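Local coordinates for stage II sporulation protein E (SpoIIE) (Moorella thermoacetica, PDB 3ZT9) that probably acts as a manganese-dependent PP2C-type protein phosphatase in a stressosome-linked pathway that controls secondary messenger signalling, at residues 95-109 / 134-148. Numbering follows the deposited sequence.
Sequences LWQAAIVGNIHVKIL and IAKGSYQEGDLFLIH. With MN (manganese (II) ion), chain D.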
loop_
_atom_site.group_PDB
_atom_site.type_symbol
_atom_site.label_atom_id
_atom_site.label_comp_id
_atom_site.label_asym_id
_atom_site.label_seq_id
_atom_site.Cartn_x
_atom_site.Cartn_y
_atom_site.Cartn_z
ATOM N N LEU A 95 -10.314 13.899 -5.289
ATOM C CA LEU A 95 -9.420 13.283 -6.275
ATOM C C LEU A 95 -8.503 12.272 -5.615
ATOM O O LEU A 95 -8.160 12.413 -4.455
ATOM C CB LEU A 95 -8.516 14.331 -6.911
ATOM C CG LEU A 95 -9.223 15.531 -7.572
ATOM C CD1 LEU A 95 -8.166 16.609 -7.900
ATOM C CD2 LEU A 95 -9.975 15.073 -8.797
ATOM N N TRP A 96 -8.092 11.259 -6.365
ATOM C CA TRP A 96 -7.013 10.352 -5.908
ATOM C C TRP A 96 -6.013 10.071 -7.036
ATOM O O TRP A 96 -6.318 10.206 -8.233
ATOM C CB TRP A 96 -7.534 9.024 -5.324
ATOM C CG TRP A 96 -8.330 8.183 -6.276
ATOM C CD1 TRP A 96 -9.717 8.117 -6.349
ATOM C CD2 TRP A 96 -7.835 7.243 -7.251
ATOM N NE1 TRP A 96 -10.090 7.213 -7.316
ATOM C CE2 TRP A 96 -8.964 6.677 -7.899
ATOM C CE3 TRP A 96 -6.555 6.838 -7.654
ATOM C CZ2 TRP A 96 -8.848 5.724 -8.917
ATOM C CZ3 TRP A 96 -6.435 5.902 -8.690
ATOM C CH2 TRP A 96 -7.570 5.352 -9.304
ATOM N N GLN A 97 -4.779 9.761 -6.636
ATOM C CA GLN A 97 -3.766 9.307 -7.578
ATOM C C GLN A 97 -3.149 8.075 -6.957
ATOM O O GLN A 97 -3.095 7.952 -5.729
ATOM C CB GLN A 97 -2.635 10.334 -7.732
ATOM C CG GLN A 97 -2.966 11.639 -8.338
ATOM C CD GLN A 97 -1.712 12.520 -8.443
ATOM O OE1 GLN A 97 -1.790 13.741 -8.364
ATOM N NE2 GLN A 97 -0.556 11.888 -8.621
ATOM N N ALA A 98 -2.693 7.124 -7.764
ATOM C CA ALA A 98 -2.011 6.005 -7.133
ATOM C C ALA A 98 -0.920 5.521 -8.073
ATOM O O ALA A 98 -1.065 5.626 -9.290
ATOM C CB ALA A 98 -2.972 4.875 -6.876
ATOM N N ALA A 99 0.153 4.945 -7.526
ATOM C CA ALA A 99 1.121 4.249 -8.413
ATOM C C ALA A 99 1.735 3.072 -7.672
ATOM O O ALA A 99 1.706 3.039 -6.434
ATOM C CB ALA A 99 2.206 5.219 -8.856
ATOM N N ILE A 100 2.284 2.125 -8.429
ATOM C CA ILE A 100 2.834 0.912 -7.833
ATOM C C ILE A 100 4.080 0.543 -8.593
ATOM O O ILE A 100 4.035 0.479 -9.818
ATOM C CB ILE A 100 1.862 -0.312 -7.972
ATOM C CG1 ILE A 100 0.476 0.040 -7.409
ATOM C CG2 ILE A 100 2.441 -1.544 -7.229
ATOM C CD1 ILE A 100 -0.582 -0.945 -7.851
ATOM N N VAL A 101 5.179 0.305 -7.881
ATOM C CA VAL A 101 6.355 -0.290 -8.514
ATOM C C VAL A 101 6.460 -1.696 -7.932
ATOM O O VAL A 101 6.616 -1.874 -6.724
ATOM C CB VAL A 101 7.652 0.533 -8.283
ATOM C CG1 VAL A 101 8.851 -0.200 -8.870
ATOM C CG2 VAL A 101 7.514 1.892 -8.939
ATOM N N GLY A 102 6.348 -2.701 -8.794
ATOM C CA GLY A 102 6.422 -4.067 -8.334
ATOM C C GLY A 102 5.026 -4.645 -8.166
ATOM O O GLY A 102 4.129 -4.284 -8.910
ATOM N N ASN A 103 4.840 -5.562 -7.228
ATOM C CA ASN A 103 3.581 -6.319 -7.212
ATOM C C ASN A 103 2.730 -6.116 -5.956
ATOM O O ASN A 103 2.062 -7.010 -5.512
ATOM C CB ASN A 103 3.829 -7.798 -7.416
ATOM C CG ASN A 103 4.523 -8.430 -6.234
ATOM O OD1 ASN A 103 5.106 -7.727 -5.405
ATOM N ND2 ASN A 103 4.464 -9.759 -6.147
ATOM N N ILE A 104 2.732 -4.925 -5.404
ATOM C CA ILE A 104 1.756 -4.626 -4.382
ATOM C C ILE A 104 0.366 -4.496 -5.095
ATOM O O ILE A 104 0.290 -4.067 -6.249
ATOM C CB ILE A 104 2.099 -3.293 -3.687
ATOM C CG1 ILE A 104 3.494 -3.351 -3.041
ATOM C CG2 ILE A 104 1.011 -2.931 -2.666
ATOM C CD1 ILE A 104 3.660 -4.355 -1.885
ATOM N N HIS A 105 -0.706 -4.880 -4.432
ATOM C CA HIS A 105 -2.029 -4.808 -5.058
ATOM C C HIS A 105 -2.861 -3.695 -4.471
ATOM O O HIS A 105 -2.937 -3.550 -3.243
ATOM C CB HIS A 105 -2.695 -6.162 -4.859
ATOM C CG HIS A 105 -1.907 -7.274 -5.464
ATOM N ND1 HIS A 105 -1.670 -7.357 -6.821
ATOM C CD2 HIS A 105 -1.267 -8.327 -4.904
ATOM C CE1 HIS A 105 -0.922 -8.416 -7.068
ATOM N NE2 HIS A 105 -0.662 -9.023 -5.922
ATOM N N VAL A 106 -3.495 -2.914 -5.349
ATOM C CA VAL A 106 -4.409 -1.857 -4.899
ATOM C C VAL A 106 -5.747 -2.068 -5.528
ATOM O O VAL A 106 -5.813 -2.383 -6.706
ATOM C CB VAL A 106 -3.885 -0.496 -5.363
ATOM C CG1 VAL A 106 -4.896 0.638 -5.003
ATOM C CG2 VAL A 106 -2.506 -0.219 -4.703
ATOM N N LYS A 107 -6.828 -1.902 -4.759
ATOM C CA LYS A 107 -8.168 -1.919 -5.385
ATOM C C LYS A 107 -8.941 -0.766 -4.782
ATOM O O LYS A 107 -8.897 -0.555 -3.570
ATOM C CB LYS A 107 -8.876 -3.235 -5.116
ATOM C CG LYS A 107 -10.048 -3.524 -6.121
ATOM C CD LYS A 107 -10.479 -4.967 -6.037
ATOM C CE LYS A 107 -9.391 -5.910 -6.509
ATOM N NZ LYS A 107 -9.250 -5.946 -7.986
ATOM N N ILE A 108 -9.667 -0.058 -5.631
ATOM C CA ILE A 108 -10.405 1.110 -5.209
ATOM C C ILE A 108 -11.867 0.895 -5.599
ATOM O O ILE A 108 -12.198 0.766 -6.772
ATOM C CB ILE A 108 -9.831 2.357 -5.859
ATOM C CG1 ILE A 108 -8.359 2.514 -5.443
ATOM C CG2 ILE A 108 -10.697 3.586 -5.506
ATOM C CD1 ILE A 108 -7.568 3.590 -6.214
ATOM N N LEU A 109 -12.730 0.797 -4.598
ATOM C CA LEU A 109 -14.149 0.542 -4.841
ATOM C C LEU A 109 -14.799 1.906 -4.792
ATOM O O LEU A 109 -14.903 2.485 -3.722
ATOM C CB LEU A 109 -14.756 -0.347 -3.747
ATOM C CG LEU A 109 -14.438 -1.840 -3.776
ATOM C CD1 LEU A 109 -12.953 -2.063 -3.876
ATOM C CD2 LEU A 109 -15.031 -2.556 -2.516
ATOM N N ILE A 134 1.000 6.704 -13.290
ATOM C CA ILE A 134 0.122 7.140 -12.203
ATOM C C ILE A 134 -1.319 7.041 -12.635
ATOM O O ILE A 134 -1.739 7.693 -13.609
ATOM C CB ILE A 134 0.417 8.613 -11.840
ATOM C CG1 ILE A 134 1.840 8.712 -11.293
ATOM C CG2 ILE A 134 -0.586 9.117 -10.812
ATOM C CD1 ILE A 134 2.388 10.163 -11.177
ATOM N N ALA A 135 -2.074 6.222 -11.916
ATOM C CA ALA A 135 -3.508 6.134 -12.139
ATOM C C ALA A 135 -4.167 7.296 -11.438
ATOM O O ALA A 135 -3.733 7.701 -10.378
ATOM C CB ALA A 135 -4.029 4.822 -11.566
ATOM N N LYS A 136 -5.250 7.801 -11.994
ATOM C CA LYS A 136 -5.918 8.935 -11.359
ATOM C C LYS A 136 -7.391 8.692 -11.356
ATOM O O LYS A 136 -7.895 8.111 -12.293
ATOM C CB LYS A 136 -5.672 10.182 -12.198
ATOM C CG LYS A 136 -4.224 10.612 -12.117
ATOM C CD LYS A 136 -3.975 11.927 -12.769
ATOM C CE LYS A 136 -2.516 12.297 -12.612
ATOM N NZ LYS A 136 -2.203 13.553 -13.327
ATOM N N GLY A 137 -8.105 9.179 -10.340
ATOM C CA GLY A 137 -9.547 8.984 -10.324
ATOM C C GLY A 137 -10.224 10.029 -9.462
ATOM O O GLY A 137 -9.555 10.921 -8.918
ATOM N N SER A 138 -11.556 9.942 -9.392
ATOM C CA SER A 138 -12.361 10.857 -8.585
ATOM C C SER A 138 -12.714 10.157 -7.297
ATOM O O SER A 138 -13.072 8.968 -7.316
ATOM C CB SER A 138 -13.667 11.187 -9.309
ATOM O OG SER A 138 -13.394 11.706 -10.597
ATOM N N TYR A 139 -12.585 10.881 -6.186
ATOM C CA TYR A 139 -12.923 10.349 -4.864
ATOM C C TYR A 139 -14.214 11.003 -4.358
ATOM O O TYR A 139 -14.403 12.215 -4.466
ATOM C CB TYR A 139 -11.796 10.634 -3.845
ATOM C CG TYR A 139 -12.254 10.342 -2.413
ATOM C CD1 TYR A 139 -12.202 9.036 -1.903
ATOM C CD2 TYR A 139 -12.750 11.356 -1.607
ATOM C CE1 TYR A 139 -12.655 8.746 -0.613
ATOM C CE2 TYR A 139 -13.199 11.075 -0.306
ATOM C CZ TYR A 139 -13.135 9.774 0.171
ATOM O OH TYR A 139 -13.594 9.483 1.422
ATOM N N GLN A 140 -15.114 10.220 -3.794
ATOM C CA GLN A 140 -16.168 10.843 -3.028
ATOM C C GLN A 140 -16.332 10.009 -1.767
ATOM O O GLN A 140 -16.037 8.828 -1.763
ATOM C CB GLN A 140 -17.453 10.955 -3.843
ATOM C CG GLN A 140 -18.297 9.745 -3.897
ATOM C CD GLN A 140 -19.624 10.032 -4.583
ATOM O OE1 GLN A 140 -20.677 9.983 -3.966
ATOM N NE2 GLN A 140 -19.565 10.352 -5.862
ATOM N N GLU A 141 -16.812 10.632 -0.709
ATOM C CA GLU A 141 -17.019 9.909 0.537
ATOM C C GLU A 141 -17.814 8.612 0.319
ATOM O O GLU A 141 -18.822 8.593 -0.396
ATOM C CB GLU A 141 -17.754 10.837 1.517
ATOM C CG GLU A 141 -18.295 10.106 2.728
ATOM C CD GLU A 141 -17.221 9.373 3.486
ATOM O OE1 GLU A 141 -16.289 10.065 3.933
ATOM O OE2 GLU A 141 -17.303 8.113 3.620
ATOM N N GLY A 142 -17.325 7.548 0.943
ATOM C CA GLY A 142 -17.869 6.209 0.819
ATOM C C GLY A 142 -17.027 5.294 -0.061
ATOM O O GLY A 142 -17.168 4.065 -0.009
ATOM N N ASP A 143 -16.169 5.882 -0.893
ATOM C CA ASP A 143 -15.258 5.071 -1.704
ATOM C C ASP A 143 -14.274 4.351 -0.776
ATOM O O ASP A 143 -13.870 4.910 0.239
ATOM C CB ASP A 143 -14.484 5.963 -2.658
ATOM C CG ASP A 143 -15.380 6.590 -3.741
ATOM O OD1 ASP A 143 -16.568 6.241 -3.851
ATOM O OD2 ASP A 143 -14.880 7.446 -4.486
ATOM N N LEU A 144 -13.877 3.143 -1.151
ATOM C CA LEU A 144 -13.101 2.272 -0.270
ATOM C C LEU A 144 -11.775 2.017 -0.942
ATOM O O LEU A 144 -11.714 1.902 -2.173
ATOM C CB LEU A 144 -13.843 0.971 -0.070
ATOM C CG LEU A 144 -15.351 1.114 0.173
ATOM C CD1 LEU A 144 -16.136 -0.129 -0.169
ATOM C CD2 LEU A 144 -15.509 1.444 1.604
ATOM N N PHE A 145 -10.697 1.933 -0.150
ATOM C CA PHE A 145 -9.390 1.623 -0.725
ATOM C C PHE A 145 -8.868 0.374 -0.028
ATOM O O PHE A 145 -8.928 0.267 1.194
ATOM C CB PHE A 145 -8.414 2.779 -0.459
ATOM C CG PHE A 145 -8.756 4.070 -1.189
ATOM C CD1 PHE A 145 -9.810 4.881 -0.777
ATOM C CD2 PHE A 145 -8.030 4.459 -2.290
ATOM C CE1 PHE A 145 -10.127 6.052 -1.480
ATOM C CE2 PHE A 145 -8.346 5.599 -3.002
ATOM C CZ PHE A 145 -9.395 6.413 -2.580
ATOM N N LEU A 146 -8.355 -0.577 -0.793
ATOM C CA LEU A 146 -7.735 -1.755 -0.225
ATOM C C LEU A 146 -6.309 -1.814 -0.821
ATOM O O LEU A 146 -6.147 -1.641 -2.041
ATOM C CB LEU A 146 -8.492 -3.023 -0.680
ATOM C CG LEU A 146 -7.738 -4.339 -0.432
ATOM C CD1 LEU A 146 -7.632 -4.729 1.061
ATOM C CD2 LEU A 146 -8.454 -5.410 -1.223
ATOM N N ILE A 147 -5.289 -2.025 0.013
ATOM C CA ILE A 147 -3.933 -2.174 -0.487
ATOM C C ILE A 147 -3.363 -3.402 0.226
ATOM O O ILE A 147 -3.503 -3.526 1.433
ATOM C CB ILE A 147 -2.990 -0.917 -0.182
ATOM C CG1 ILE A 147 -3.644 0.401 -0.692
ATOM C CG2 ILE A 147 -1.555 -1.151 -0.819
ATOM C CD1 ILE A 147 -2.871 1.708 -0.397
ATOM N N HIS A 148 -2.724 -4.302 -0.500
ATOM C CA HIS A 148 -2.054 -5.395 0.195
ATOM C C HIS A 148 -0.812 -5.897 -0.522
ATOM O O HIS A 148 -0.708 -5.841 -1.736
ATOM C CB HIS A 148 -3.058 -6.563 0.471
ATOM C CG HIS A 148 -3.657 -7.181 -0.751
ATOM N ND1 HIS A 148 -3.006 -8.148 -1.493
ATOM C CD2 HIS A 148 -4.855 -6.981 -1.360
ATOM C CE1 HIS A 148 -3.781 -8.517 -2.504
ATOM N NE2 HIS A 148 -4.897 -7.813 -2.453
HETATM MN MN MN D . -16.663 6.788 5.096
HETATM O O HOH W 1 -12.773 6.497 -8.652
HETATM O O HOH W 2 -15.228 8.374 5.672
HETATM O O HOH W 3 -18.131 5.234 4.721
HETATM O O HOH W 4 -18.365 7.611 6.285
HETATM O O HOH W 5 -16.306 5.517 6.950
#
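This contact spans both layers of the PP2C-type beta sandwich, and W96 and F145 meet in the core between the layers. The edge of F145 points at the face of the W96 five-membered ring, with the planes at 89°. F145 CZ comes 4.1 Å from W96 CD1. CG of W96 sits between its backbone N and carbonyl carbon (chi1 61°), which lays the indole over strand 135-138. The other indole face rests on G137, whose CA is 3.4 Å from W96 CE2 and makes a CH-pi contact. A water at the indole edge accepts from W96 NE1 and donates to S138 O. I108 crosses F145 and puts CG2 over one ring face; I108 CG1 is 3.7 Å from F145 CD2.

The segments pair twice, both times antiparallel. Strand 95-101 pairs with edge strand 135-138 in one sheet, and strand 105-109 with 144-148 in the other. W96 and G137 exchange two backbone hydrogen bonds, as do A98 and A135, and H105, K107 and L109 do so with H148, L146 and L144. I147 also faces the core, where its CG2 lies 3.6 Å from I104 CG2; both side chains touch strand 31-39. On the outer face of the second sheet, H105 CB lies over the H148 ring, 3.5 Å from H148 CE1. A type II turn from Q140 to D143 lies in the connection between the sheets. D143 OD2 accepts from Q140 N there. At this turn E141 OE2 binds a manganese ion at 2.1 Å, with R193 OXT and four waters, while E141 OE1 forms a salt bridge with R91.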